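Local coordinates for protein 2-hydroxymethyl glutarate dehydrogenase (Eubacterium barkeri, PDB 3CKY) that catalyses the NAD-dependent interconversion of 2-formylglutarate and (S)-2-hydroxymethylglutarate in the fermentation of nicotinate, working as a homotetramer, at residues A[260-263]-A[264-268]; A[68-71]-A[72-75]; A[51-54]-A[55-58]; A[141-144]-A[145-148]. One frame throughout, in Å; residues are numbered along the deposited sequence. Where two conformers were deposited one is given.

Interaction 1 (A[260-263]-A[264-268]); sequences PMTA and MATQI
Thr266 grips the carbonyl oxygen of Thr262 twice, once through its backbone N and once through its hydroxyl. The backbone bond, Thr266 N to Thr262 O, is 2.9 Å long, and the hydroxyl bond, Thr266 OG1 to Thr262 O, is shorter at 2.7 Å. The hydroxyl arrives from above the carbonyl plane, 40° out of it, so it adds to the helical bond without displacing it. Its torsion explains this reach: OG1 lies beside the backbone N and opposite the carbonyl carbon (chi1 -54°), which folds it back towards the preceding turn. A valine in place of Thr266 would probably leave Thr262 O with its backbone donor but without the hydroxyl that reinforces it. Two plain i to i+4 bonds precede the pair, from Met264 N to Pro260 O at 3.0 Å and from Ala265 N to Met261 O at 2.9 Å, and Gln267 N to Ala263 O follows it.

Ala265 CB rests 3.5 Å from Met261 O, and Met264 CB lies 3.7 Å from Pro260 O. Beyond the segments, Thr262 OG1 bonds Glu190 of a second subunit, and Thr266 lies against Leu245 and Leu249 of helix 238-255. A threonine hydroxyl closing on the carbonyl four residues earlier is a familiar feature of alpha-helices, here in a buried helix at the tetramer interface.

Interaction 2 (A[68-71]-A[72-75]); sequences LPNA and GIVE
Asn70 O is held by two backbone amides of the helix that follows it, those of Val74 and, weakly, Ile73. The Val74 N to Asn70 O bond is 3.1 Å long, nearly straight at 164°, and lies in the carbonyl plane; the weak one from Ile73 N is strongly bent. Asn70 is the N-cap of helix 71-79, which follows strand 63-66 in the Rossmann-type nucleotide-binding domain. Its side chain completes the cap: OD1 accepts from Ile73 N at 3.0 Å, the donor tilted 30° from the amide plane. The torsion that makes this possible sets CG between the backbone N and the carbonyl carbon (chi1 58°), turning the amide back over the first turn.

One residue along, Glu75 N bonds Ala71 O. The loop before the cap supplies an apolar flank. Leu68 sends CD1 to within 3.7 Å of Val74 CA, while its CB faces the CG2 methyls of both Ile73 and Val74. Outside the segments, Lys243, an NAD(+)-binding residue by similarity, donates from NZ to Pro69 O, and Ser98 OG bonds Leu68 N, so the loop is anchored beside the probable cofactor site. Val74 packs on Met108 of helix 102-114. At the outer edge the side chains of Pro69 and Ile73 meet at about a right angle, with Pro69 CG only 3.5 Å from Ile73 CD1, closer than carbons usually pack.

Interaction 3 (A[51-54]-A[55-58]); sequences CENN and QKVA
The backbone is extended at Cys51, kinks at Glu52 and is extended again at Asn53 before entering helix 54-60, where Val57 N bonds Asn53 O at 3.3 Å. Asn53 is the N-cap. Its OD1 takes Lys56 N at 2.8 Å, the donor almost on the extension of the side-chain C=O. CG sits between the backbone N and the carbonyl carbon (chi1 53°), which carries the amide over the first turn. An alanine at Asn53 would probably leave Lys56 N without its capping acceptor and bare the CG methylene of Lys56, which OD1 now meets at 3.2 Å.

Lys56 crosses the Asn53 side chain at about a right angle and then curls back, bent at chi2, chi3 and chi4. Its CE reaches Glu52 CB at 3.8 Å, and NZ ends beside Cys51 CA at 3.6 Å. On the inner flank Cys51 CB touches Val57 CG2 at 3.6 Å. Behind them, Tyr31 meets Cys51 while Phe33 meets Asn54 and Val57, seating the turn against strand 29-33.

The chemistry implies a division of labour: the amide oxygen answers a backbone N-H at the helix start, while the lysine serves the contact chiefly through its methylenes.

Interaction 4 (A[141-144]-A[145-148]); sequences GASE and AVFE
Ser143 OG accepts from Val146 N at 3.1 Å, and the same hydroxyl oxygen lies equally near Val146 CG2. Alongside, Phe147 N bonds Ser143 O at 3.0 Å, so this one residue supplies acceptors to two successive amides. The hydroxyl gets there because it stands between the backbone N and the carbonyl carbon (chi1 72°), leaning over the opening turn.

This is an N-cap by serine, at the point where strand 136-141 gives way to helix 144-157 in the NAD-binding domain. Over the first turn two acids meet: Glu144 OE2 comes within 2.8 Å of Glu148 OE1, their carboxylate planes 42° apart. Two carboxylate oxygens so close suggest that one of the acids is probably protonated. Glu144 CG, anti to the backbone N (chi1 -174°), lies 3.2 Å from Glu148 OE1, and the bend at chi2 turns the carboxylate toward that oxygen.

On the inner side Ala142 CB faces Val146 CG1 at 4.2 Å, a loose apolar contact. Both residues lie on Val120 of strand 118-125. Phe147 stacks its ring with that of His163 and packs on Ile161, while the backbone of Ala142 bonds that of Gly165, fixing the turn to strand 158-165.

How the interactions relate
From the N terminus the order is interaction 3, interaction 2, interaction 4 and interaction 1. They run in series, none nesting in or crossing another. The first three each close the short turn from a strand into its helix: 49-50 into 54-60, 63-66 into 71-79, and 136-141 into 144-157, all within the NAD-binding domain. Interactions 3 and 2 are neighbours, their nearest atoms about 7 Å apart, whereas interaction 4 sits on the far strands of the same sheet. Interaction 1 closes no loop; it lies within helix 260-274 of the all-helical part, its centre about 41 Å from that of interaction 3. Lys243, on the adjacent helix 238-255, links that part to the loop of interaction 2.

Interaction 1 (A[260-263]-A[264-268])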
ATOM      1  N   PRO A 260       1.766   6.353   2.823  1.00 38.66           N
ATOM      2  CA  PRO A 260       1.878   4.960   2.371  1.00 38.69           C
ATOM      3  C   PRO A 260       2.277   3.952   3.462  1.00 38.68           C
ATOM      4  O   PRO A 260       1.714   2.864   3.519  1.00 38.96           O
ATOM      5  CB  PRO A 260       2.952   5.025   1.275  1.00 38.68           C
ATOM      6  CG  PRO A 260       3.681   6.294   1.491  1.00 38.72           C
ATOM      7  CD  PRO A 260       2.669   7.240   2.073  1.00 38.67           C
ATOM      8  N   MET A 261       3.256   4.291   4.292  1.00 38.76           N
ATOM      9  CA  MET A 261       3.688   3.395   5.372  1.00 38.70           C
ATOM     10  C   MET A 261       2.581   3.200   6.392  1.00 38.74           C
ATOM     11  O   MET A 261       2.357   2.091   6.872  1.00 38.92           O
ATOM     12  CB  MET A 261       4.927   3.950   6.081  1.00 38.90           C
ATOM     13  CG  MET A 261       6.143   4.080   5.186  1.00 39.01           C
ATOM     14  SD  MET A 261       6.771   2.524   4.561  1.00 39.81           S
ATOM     15  CE  MET A 261       7.517   1.821   6.057  1.00 38.43           C
ATOM     16  N   THR A 262       1.905   4.288   6.742  1.00 38.82           N
ATOM     17  CA  THR A 262       0.783   4.240   7.671  1.00 38.65           C
ATOM     18  C   THR A 262      -0.324   3.363   7.123  1.00 38.68           C
ATOM     19  O   THR A 262      -0.879   2.539   7.856  1.00 38.50           O
ATOM     20  CB  THR A 262       0.229   5.655   7.931  1.00 38.90           C
ATOM     21  OG1 THR A 262       1.292   6.486   8.434  1.00 39.34           O
ATOM     22  CG2 THR A 262      -0.932   5.624   8.917  1.00 38.22           C
ATOM     23  N   ALA A 263      -0.643   3.573   5.844  1.00 38.50           N
ATOM     24  CA  ALA A 263      -1.688   2.839   5.153  1.00 38.25           C
ATOM     25  C   ALA A 263      -1.402   1.343   5.208  1.00 38.34           C
ATOM     26  O   ALA A 263      -2.314   0.525   5.502  1.00 37.46           O
ATOM     27  CB  ALA A 263      -1.814   3.307   3.704  1.00 37.99           C
ATOM     28  N   MET A 264      -0.146   0.976   4.929  1.00 38.06           N
ATOM     29  CA  MET A 264       0.191  -0.439   4.915  0.50 38.25           C
ATOM     30  C   MET A 264       0.163  -0.997   6.336  1.00 38.01           C
ATOM     31  O   MET A 264      -0.372  -2.093   6.540  1.00 37.85           O
ATOM     32  CB  MET A 264       1.515  -0.733   4.180  0.50 38.73           C
ATOM     33  CG  MET A 264       1.430  -0.688   2.623  0.50 39.18           C
ATOM     34  SD  MET A 264      -0.147  -1.201   1.850  0.50 43.12           S
ATOM     35  CE  MET A 264      -0.245  -2.898   2.423  0.50 40.53           C
ATOM     36  N   ALA A 265       0.685  -0.257   7.309  1.00 37.84           N
ATOM     37  CA  ALA A 265       0.591  -0.675   8.722  1.00 37.92           C
ATOM     38  C   ALA A 265      -0.859  -0.928   9.116  1.00 37.82           C
ATOM     39  O   ALA A 265      -1.162  -1.894   9.792  1.00 38.07           O
ATOM     40  CB  ALA A 265       1.228   0.378   9.661  1.00 36.95           C
ATOM     41  N   THR A 266      -1.756  -0.055   8.675  1.00 38.02           N
ATOM     42  CA  THR A 266      -3.176  -0.176   9.008  1.00 37.88           C
ATOM     43  C   THR A 266      -3.744  -1.510   8.539  1.00 37.84           C
ATOM     44  O   THR A 266      -4.472  -2.193   9.281  1.00 38.08           O
ATOM     45  CB  THR A 266      -3.971   1.024   8.425  1.00 38.19           C
ATOM     46  OG1 THR A 266      -3.373   2.254   8.876  1.00 38.32           O
ATOM     47  CG2 THR A 266      -5.461   0.967   8.809  1.00 37.08           C
ATOM     48  N   GLN A 267      -3.395  -1.901   7.319  1.00 37.91           N
ATOM     49  CA  GLN A 267      -3.912  -3.137   6.734  1.00 38.04           C
ATOM     50  C   GLN A 267      -3.303  -4.395   7.368  1.00 38.05           C
ATOM     51  O   GLN A 267      -3.970  -5.420   7.496  1.00 38.12           O
ATOM     52  CB  GLN A 267      -3.717  -3.133   5.203  1.00 37.94           C
ATOM     53  CG  GLN A 267      -4.507  -2.067   4.479  1.00 37.16           C
ATOM     54  CD  GLN A 267      -5.986  -1.975   4.882  1.00 37.45           C
ATOM     55  OE1 GLN A 267      -6.538  -0.874   4.988  1.00 40.29           O
ATOM     56  NE2 GLN A 267      -6.624  -3.108   5.106  1.00 33.55           N
ATOM     57  N   ILE A 268      -2.049  -4.302   7.787  1.00 38.08           N
ATOM     58  CA  ILE A 268      -1.410  -5.384   8.516  1.00 38.31           C
ATOM     59  C   ILE A 268      -2.085  -5.594   9.880  1.00 38.64           C
ATOM     60  O   ILE A 268      -2.397  -6.723  10.259  1.00 38.71           O
ATOM     61  CB  ILE A 268       0.121  -5.125   8.674  1.00 38.79           C
ATOM     62  CG1 ILE A 268       0.794  -5.088   7.288  1.00 38.01           C
ATOM     63  CG2 ILE A 268       0.791  -6.233   9.549  1.00 37.88           C
ATOM     64  CD1 ILE A 268       2.211  -4.551   7.315  1.00 37.64           C
TER

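Interaction 2 (A[68-71]-A[72-75])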
ATOM      1  N   LEU A  68     -14.542  11.721  24.457  1.00 66.78           N
ATOM      2  CA  LEU A  68     -15.553  10.880  23.830  1.00 66.65           C
ATOM      3  C   LEU A  68     -14.895   9.939  22.814  1.00 66.60           C
ATOM      4  O   LEU A  68     -13.746  10.163  22.421  1.00 66.58           O
ATOM      5  CB  LEU A  68     -16.625  11.770  23.186  1.00 66.64           C
ATOM      6  CG  LEU A  68     -17.332  12.721  24.179  1.00 66.61           C
ATOM      7  CD1 LEU A  68     -18.165  13.794  23.483  1.00 65.34           C
ATOM      8  CD2 LEU A  68     -18.205  11.927  25.139  1.00 65.76           C
ATOM      9  N   PRO A  69     -15.596   8.857  22.418  1.00 66.49           N
ATOM     10  CA  PRO A  69     -14.974   7.805  21.583  1.00 66.48           C
ATOM     11  C   PRO A  69     -14.600   8.194  20.143  1.00 66.38           C
ATOM     12  O   PRO A  69     -13.633   7.658  19.602  1.00 66.38           O
ATOM     13  CB  PRO A  69     -16.038   6.690  21.560  1.00 66.43           C
ATOM     14  CG  PRO A  69     -16.987   7.017  22.653  1.00 66.45           C
ATOM     15  CD  PRO A  69     -16.988   8.508  22.758  1.00 66.45           C
ATOM     16  N   ASN A  70     -15.365   9.091  19.523  1.00 66.34           N
ATOM     17  CA  ASN A  70     -15.071   9.521  18.153  1.00 66.23           C
ATOM     18  C   ASN A  70     -15.724  10.854  17.784  1.00 66.17           C
ATOM     19  O   ASN A  70     -16.499  11.411  18.566  1.00 66.13           O
ATOM     20  CB  ASN A  70     -15.478   8.431  17.158  1.00 66.22           C
ATOM     21  CG  ASN A  70     -16.939   8.064  17.267  1.00 66.27           C
ATOM     22  OD1 ASN A  70     -17.816   8.886  17.017  1.00 66.17           O
ATOM     23  ND2 ASN A  70     -17.209   6.818  17.636  1.00 66.64           N
ATOM     24  N   ALA A  71     -15.395  11.361  16.595  1.00 65.98           N
ATOM     25  CA  ALA A  71     -15.863  12.676  16.141  1.00 65.90           C
ATOM     26  C   ALA A  71     -17.384  12.744  15.992  1.00 65.87           C
ATOM     27  O   ALA A  71     -17.986  13.797  16.184  1.00 65.54           O
ATOM     28  CB  ALA A  71     -15.196  13.053  14.828  1.00 65.63           C
ATOM     29  N   GLY A  72     -17.993  11.621  15.631  1.00 65.91           N
ATOM     30  CA  GLY A  72     -19.435  11.539  15.500  1.00 66.07           C
ATOM     31  C   GLY A  72     -20.152  11.758  16.820  1.00 66.07           C
ATOM     32  O   GLY A  72     -21.172  12.443  16.870  1.00 65.77           O
ATOM     33  N   ILE A  73     -19.610  11.179  17.888  1.00 66.21           N
ATOM     34  CA  ILE A  73     -20.199  11.305  19.221  1.00 66.47           C
ATOM     35  C   ILE A  73     -19.928  12.694  19.795  1.00 66.62           C
ATOM     36  O   ILE A  73     -20.773  13.250  20.488  1.00 66.47           O
ATOM     37  CB  ILE A  73     -19.693  10.198  20.173  1.00 66.46           C
ATOM     38  CG1 ILE A  73     -20.173   8.831  19.673  1.00 66.45           C
ATOM     39  CG2 ILE A  73     -20.187  10.433  21.601  1.00 66.17           C
ATOM     40  CD1 ILE A  73     -19.609   7.659  20.431  1.00 66.59           C
ATOM     41  N   VAL A  74     -18.755  13.252  19.494  1.00 67.06           N
ATOM     42  CA  VAL A  74     -18.447  14.640  19.844  1.00 67.31           C
ATOM     43  C   VAL A  74     -19.516  15.586  19.269  1.00 67.72           C
ATOM     44  O   VAL A  74     -20.081  16.391  20.006  1.00 67.65           O
ATOM     45  CB  VAL A  74     -17.034  15.055  19.362  1.00 67.23           C
ATOM     46  CG1 VAL A  74     -16.821  16.558  19.530  1.00 66.58           C
ATOM     47  CG2 VAL A  74     -15.952  14.256  20.123  1.00 67.08           C
ATOM     48  N   GLU A  75     -19.811  15.470  17.973  1.00 67.98           N
ATOM     49  CA  GLU A  75     -20.814  16.331  17.333  1.00 68.57           C
ATOM     50  C   GLU A  75     -22.189  16.160  17.967  1.00 68.62           C
ATOM     51  O   GLU A  75     -22.908  17.140  18.198  1.00 68.20           O
ATOM     52  CB  GLU A  75     -20.938  16.045  15.839  1.00 68.66           C
ATOM     53  CG  GLU A  75     -19.782  16.537  15.006  1.00 69.46           C
ATOM     54  CD  GLU A  75     -20.080  16.472  13.520  1.00 69.77           C
ATOM     55  OE1 GLU A  75     -19.515  15.586  12.828  1.00 72.34           O
ATOM     56  OE2 GLU A  75     -20.889  17.298  13.048  1.00 70.94           O
TER

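Interaction 3 (A[51-54]-A[55-58])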
ATOM      1  N   CYS A  51     -24.702  16.484  38.734  1.00 72.89           N
ATOM      2  CA  CYS A  51     -25.662  17.148  37.855  1.00 72.67           C
ATOM      3  C   CYS A  51     -26.554  16.115  37.170  1.00 72.55           C
ATOM      4  O   CYS A  51     -26.186  14.948  37.035  1.00 72.54           O
ATOM      5  CB  CYS A  51     -24.936  17.989  36.803  1.00 72.70           C
ATOM      6  SG  CYS A  51     -23.928  19.325  37.463  1.00 72.35           S
ATOM      7  N   GLU A  52     -27.722  16.570  36.729  1.00 72.23           N
ATOM      8  CA  GLU A  52     -28.747  15.709  36.142  1.00 72.01           C
ATOM      9  C   GLU A  52     -28.393  15.236  34.734  1.00 71.76           C
ATOM     10  O   GLU A  52     -28.805  14.155  34.312  1.00 71.67           O
ATOM     11  CB  GLU A  52     -30.065  16.478  36.089  1.00 72.10           C
ATOM     12  CG  GLU A  52     -31.302  15.645  35.837  1.00 72.20           C
ATOM     13  CD  GLU A  52     -32.527  16.513  35.680  1.00 72.07           C
ATOM     14  OE1 GLU A  52     -32.585  17.282  34.697  1.00 71.86           O
ATOM     15  OE2 GLU A  52     -33.425  16.434  36.542  1.00 72.80           O
ATOM     16  N   ASN A  53     -27.638  16.057  34.013  1.00 71.49           N
ATOM     17  CA  ASN A  53     -27.316  15.793  32.612  1.00 71.25           C
ATOM     18  C   ASN A  53     -26.167  16.678  32.123  1.00 71.00           C
ATOM     19  O   ASN A  53     -25.660  17.509  32.874  1.00 71.10           O
ATOM     20  CB  ASN A  53     -28.567  16.014  31.755  1.00 71.14           C
ATOM     21  CG  ASN A  53     -29.191  17.374  31.977  1.00 71.07           C
ATOM     22  OD1 ASN A  53     -28.520  18.400  31.875  1.00 70.94           O
ATOM     23  ND2 ASN A  53     -30.488  17.392  32.281  1.00 71.11           N
ATOM     24  N   ASN A  54     -25.767  16.494  30.866  1.00 70.73           N
ATOM     25  CA  ASN A  54     -24.679  17.279  30.255  1.00 70.46           C
ATOM     26  C   ASN A  54     -24.936  18.782  30.230  1.00 70.18           C
ATOM     27  O   ASN A  54     -24.044  19.574  30.522  1.00 70.00           O
ATOM     28  CB  ASN A  54     -24.424  16.817  28.816  1.00 70.45           C
ATOM     29  CG  ASN A  54     -23.846  15.410  28.734  1.00 70.36           C
ATOM     30  OD1 ASN A  54     -23.284  14.897  29.696  1.00 70.33           O
ATOM     31  ND2 ASN A  54     -23.978  14.785  27.569  1.00 70.05           N
ATOM     32  N   GLN A  55     -26.152  19.168  29.863  1.00 69.98           N
ATOM     33  CA  GLN A  55     -26.529  20.581  29.826  1.00 69.73           C
ATOM     34  C   GLN A  55     -26.368  21.252  31.188  1.00 69.50           C
ATOM     35  O   GLN A  55     -25.851  22.370  31.277  1.00 69.42           O
ATOM     36  CB  GLN A  55     -27.969  20.727  29.350  1.00 69.73           C
ATOM     37  CG  GLN A  55     -28.180  20.280  27.921  1.00 69.90           C
ATOM     38  CD  GLN A  55     -29.511  20.738  27.373  1.00 69.66           C
ATOM     39  OE1 GLN A  55     -30.536  20.656  28.052  1.00 70.02           O
ATOM     40  NE2 GLN A  55     -29.502  21.233  26.142  1.00 68.96           N
ATOM     41  N   LYS A  56     -26.815  20.563  32.240  1.00 69.20           N
ATOM     42  CA  LYS A  56     -26.678  21.050  33.616  1.00 68.98           C
ATOM     43  C   LYS A  56     -25.224  21.358  33.957  1.00 68.74           C
ATOM     44  O   LYS A  56     -24.920  22.425  34.492  1.00 68.68           O
ATOM     45  CB  LYS A  56     -27.233  20.024  34.608  1.00 69.03           C
ATOM     46  CG  LYS A  56     -28.757  19.933  34.640  1.00 69.14           C
ATOM     47  CD  LYS A  56     -29.363  20.818  35.720  1.00 69.35           C
ATOM     48  CE  LYS A  56     -29.408  20.121  37.082  1.00 69.61           C
ATOM     49  NZ  LYS A  56     -28.065  19.842  37.665  1.00 69.43           N
ATOM     50  N   VAL A  57     -24.327  20.425  33.636  1.00 68.47           N
ATOM     51  CA  VAL A  57     -22.899  20.638  33.843  1.00 68.27           C
ATOM     52  C   VAL A  57     -22.436  21.850  33.031  1.00 68.25           C
ATOM     53  O   VAL A  57     -21.731  22.720  33.547  1.00 68.37           O
ATOM     54  CB  VAL A  57     -22.059  19.402  33.437  1.00 68.32           C
ATOM     55  CG1 VAL A  57     -20.570  19.674  33.639  1.00 67.83           C
ATOM     56  CG2 VAL A  57     -22.491  18.172  34.228  1.00 68.05           C
ATOM     57  N   ALA A  58     -22.854  21.902  31.766  1.00 68.00           N
ATOM     58  CA  ALA A  58     -22.469  22.981  30.854  1.00 67.80           C
ATOM     59  C   ALA A  58     -22.820  24.372  31.391  1.00 67.64           C
ATOM     60  O   ALA A  58     -21.982  25.275  31.393  1.00 67.72           O
ATOM     61  CB  ALA A  58     -23.111  22.768  29.486  1.00 67.77           C
TER

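Interaction 4 (A[141-144]-A[145-148])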
ATOM      1  N   GLY A 141      -3.969  22.460  21.732  1.00 62.54           N
ATOM      2  CA  GLY A 141      -4.145  23.289  20.545  1.00 62.60           C
ATOM      3  C   GLY A 141      -5.108  24.407  20.877  1.00 62.64           C
ATOM      4  O   GLY A 141      -6.282  24.156  21.118  1.00 62.66           O
ATOM      5  N   ALA A 142      -4.611  25.641  20.904  1.00 62.79           N
ATOM      6  CA  ALA A 142      -5.433  26.788  21.295  1.00 62.79           C
ATOM      7  C   ALA A 142      -4.739  28.101  20.979  1.00 62.83           C
ATOM      8  O   ALA A 142      -3.578  28.113  20.584  1.00 62.83           O
ATOM      9  CB  ALA A 142      -5.759  26.709  22.784  1.00 62.58           C
ATOM     10  N   SER A 143      -5.462  29.206  21.144  1.00 63.13           N
ATOM     11  CA  SER A 143      -4.854  30.536  21.099  1.00 63.28           C
ATOM     12  C   SER A 143      -3.970  30.709  22.329  1.00 63.42           C
ATOM     13  O   SER A 143      -4.111  29.982  23.314  1.00 63.34           O
ATOM     14  CB  SER A 143      -5.925  31.634  21.056  1.00 63.16           C
ATOM     15  OG  SER A 143      -6.573  31.764  22.307  1.00 63.01           O
ATOM     16  N   GLU A 144      -3.057  31.669  22.272  1.00 63.94           N
ATOM     17  CA  GLU A 144      -2.207  31.972  23.420  1.00 64.01           C
ATOM     18  C   GLU A 144      -3.045  32.390  24.626  1.00 63.99           C
ATOM     19  O   GLU A 144      -2.827  31.904  25.734  1.00 63.94           O
ATOM     20  CB  GLU A 144      -1.196  33.071  23.070  1.00 64.27           C
ATOM     21  CG  GLU A 144      -0.172  33.358  24.167  1.00 64.97           C
ATOM     22  CD  GLU A 144       0.510  32.101  24.691  1.00 67.27           C
ATOM     23  OE1 GLU A 144       0.945  31.265  23.872  1.00 68.11           O
ATOM     24  OE2 GLU A 144       0.603  31.946  25.927  1.00 68.83           O
ATOM     25  N   ALA A 145      -4.011  33.276  24.390  1.00 64.00           N
ATOM     26  CA  ALA A 145      -4.898  33.777  25.439  1.00 63.98           C
ATOM     27  C   ALA A 145      -5.661  32.652  26.133  1.00 64.03           C
ATOM     28  O   ALA A 145      -5.759  32.629  27.355  1.00 64.20           O
ATOM     29  CB  ALA A 145      -5.877  34.790  24.856  1.00 63.79           C
ATOM     30  N   VAL A 146      -6.199  31.723  25.345  1.00 64.06           N
ATOM     31  CA  VAL A 146      -6.987  30.617  25.879  1.00 64.11           C
ATOM     32  C   VAL A 146      -6.106  29.592  26.608  1.00 64.31           C
ATOM     33  O   VAL A 146      -6.528  29.008  27.611  1.00 64.23           O
ATOM     34  CB  VAL A 146      -7.811  29.914  24.762  1.00 64.20           C
ATOM     35  CG1 VAL A 146      -8.478  28.649  25.285  1.00 63.71           C
ATOM     36  CG2 VAL A 146      -8.858  30.870  24.188  1.00 63.70           C
ATOM     37  N   PHE A 147      -4.891  29.367  26.112  1.00 64.37           N
ATOM     38  CA  PHE A 147      -3.955  28.474  26.800  1.00 64.53           C
ATOM     39  C   PHE A 147      -3.607  28.998  28.188  1.00 64.73           C
ATOM     40  O   PHE A 147      -3.644  28.233  29.155  1.00 64.80           O
ATOM     41  CB  PHE A 147      -2.669  28.264  26.002  1.00 64.36           C
ATOM     42  CG  PHE A 147      -1.660  27.403  26.714  1.00 64.33           C
ATOM     43  CD1 PHE A 147      -1.805  26.018  26.742  1.00 64.18           C
ATOM     44  CD2 PHE A 147      -0.579  27.972  27.377  1.00 63.90           C
ATOM     45  CE1 PHE A 147      -0.881  25.212  27.409  1.00 64.13           C
ATOM     46  CE2 PHE A 147       0.352  27.172  28.043  1.00 64.01           C
ATOM     47  CZ  PHE A 147       0.201  25.788  28.054  1.00 63.90           C
ATOM     48  N   GLU A 148      -3.275  30.286  28.285  1.00 64.75           N
ATOM     49  CA  GLU A 148      -2.955  30.900  29.575  1.00 65.01           C
ATOM     50  C   GLU A 148      -4.145  30.805  30.525  1.00 65.10           C
ATOM     51  O   GLU A 148      -3.985  30.560  31.720  1.00 65.28           O
ATOM     52  CB  GLU A 148      -2.558  32.369  29.399  1.00 65.02           C
ATOM     53  CG  GLU A 148      -1.234  32.576  28.685  1.00 65.15           C
ATOM     54  CD  GLU A 148      -1.007  34.018  28.272  1.00 65.70           C
ATOM     55  OE1 GLU A 148      -0.329  34.228  27.249  1.00 67.45           O
ATOM     56  OE2 GLU A 148      -1.500  34.947  28.961  1.00 66.55           O
TER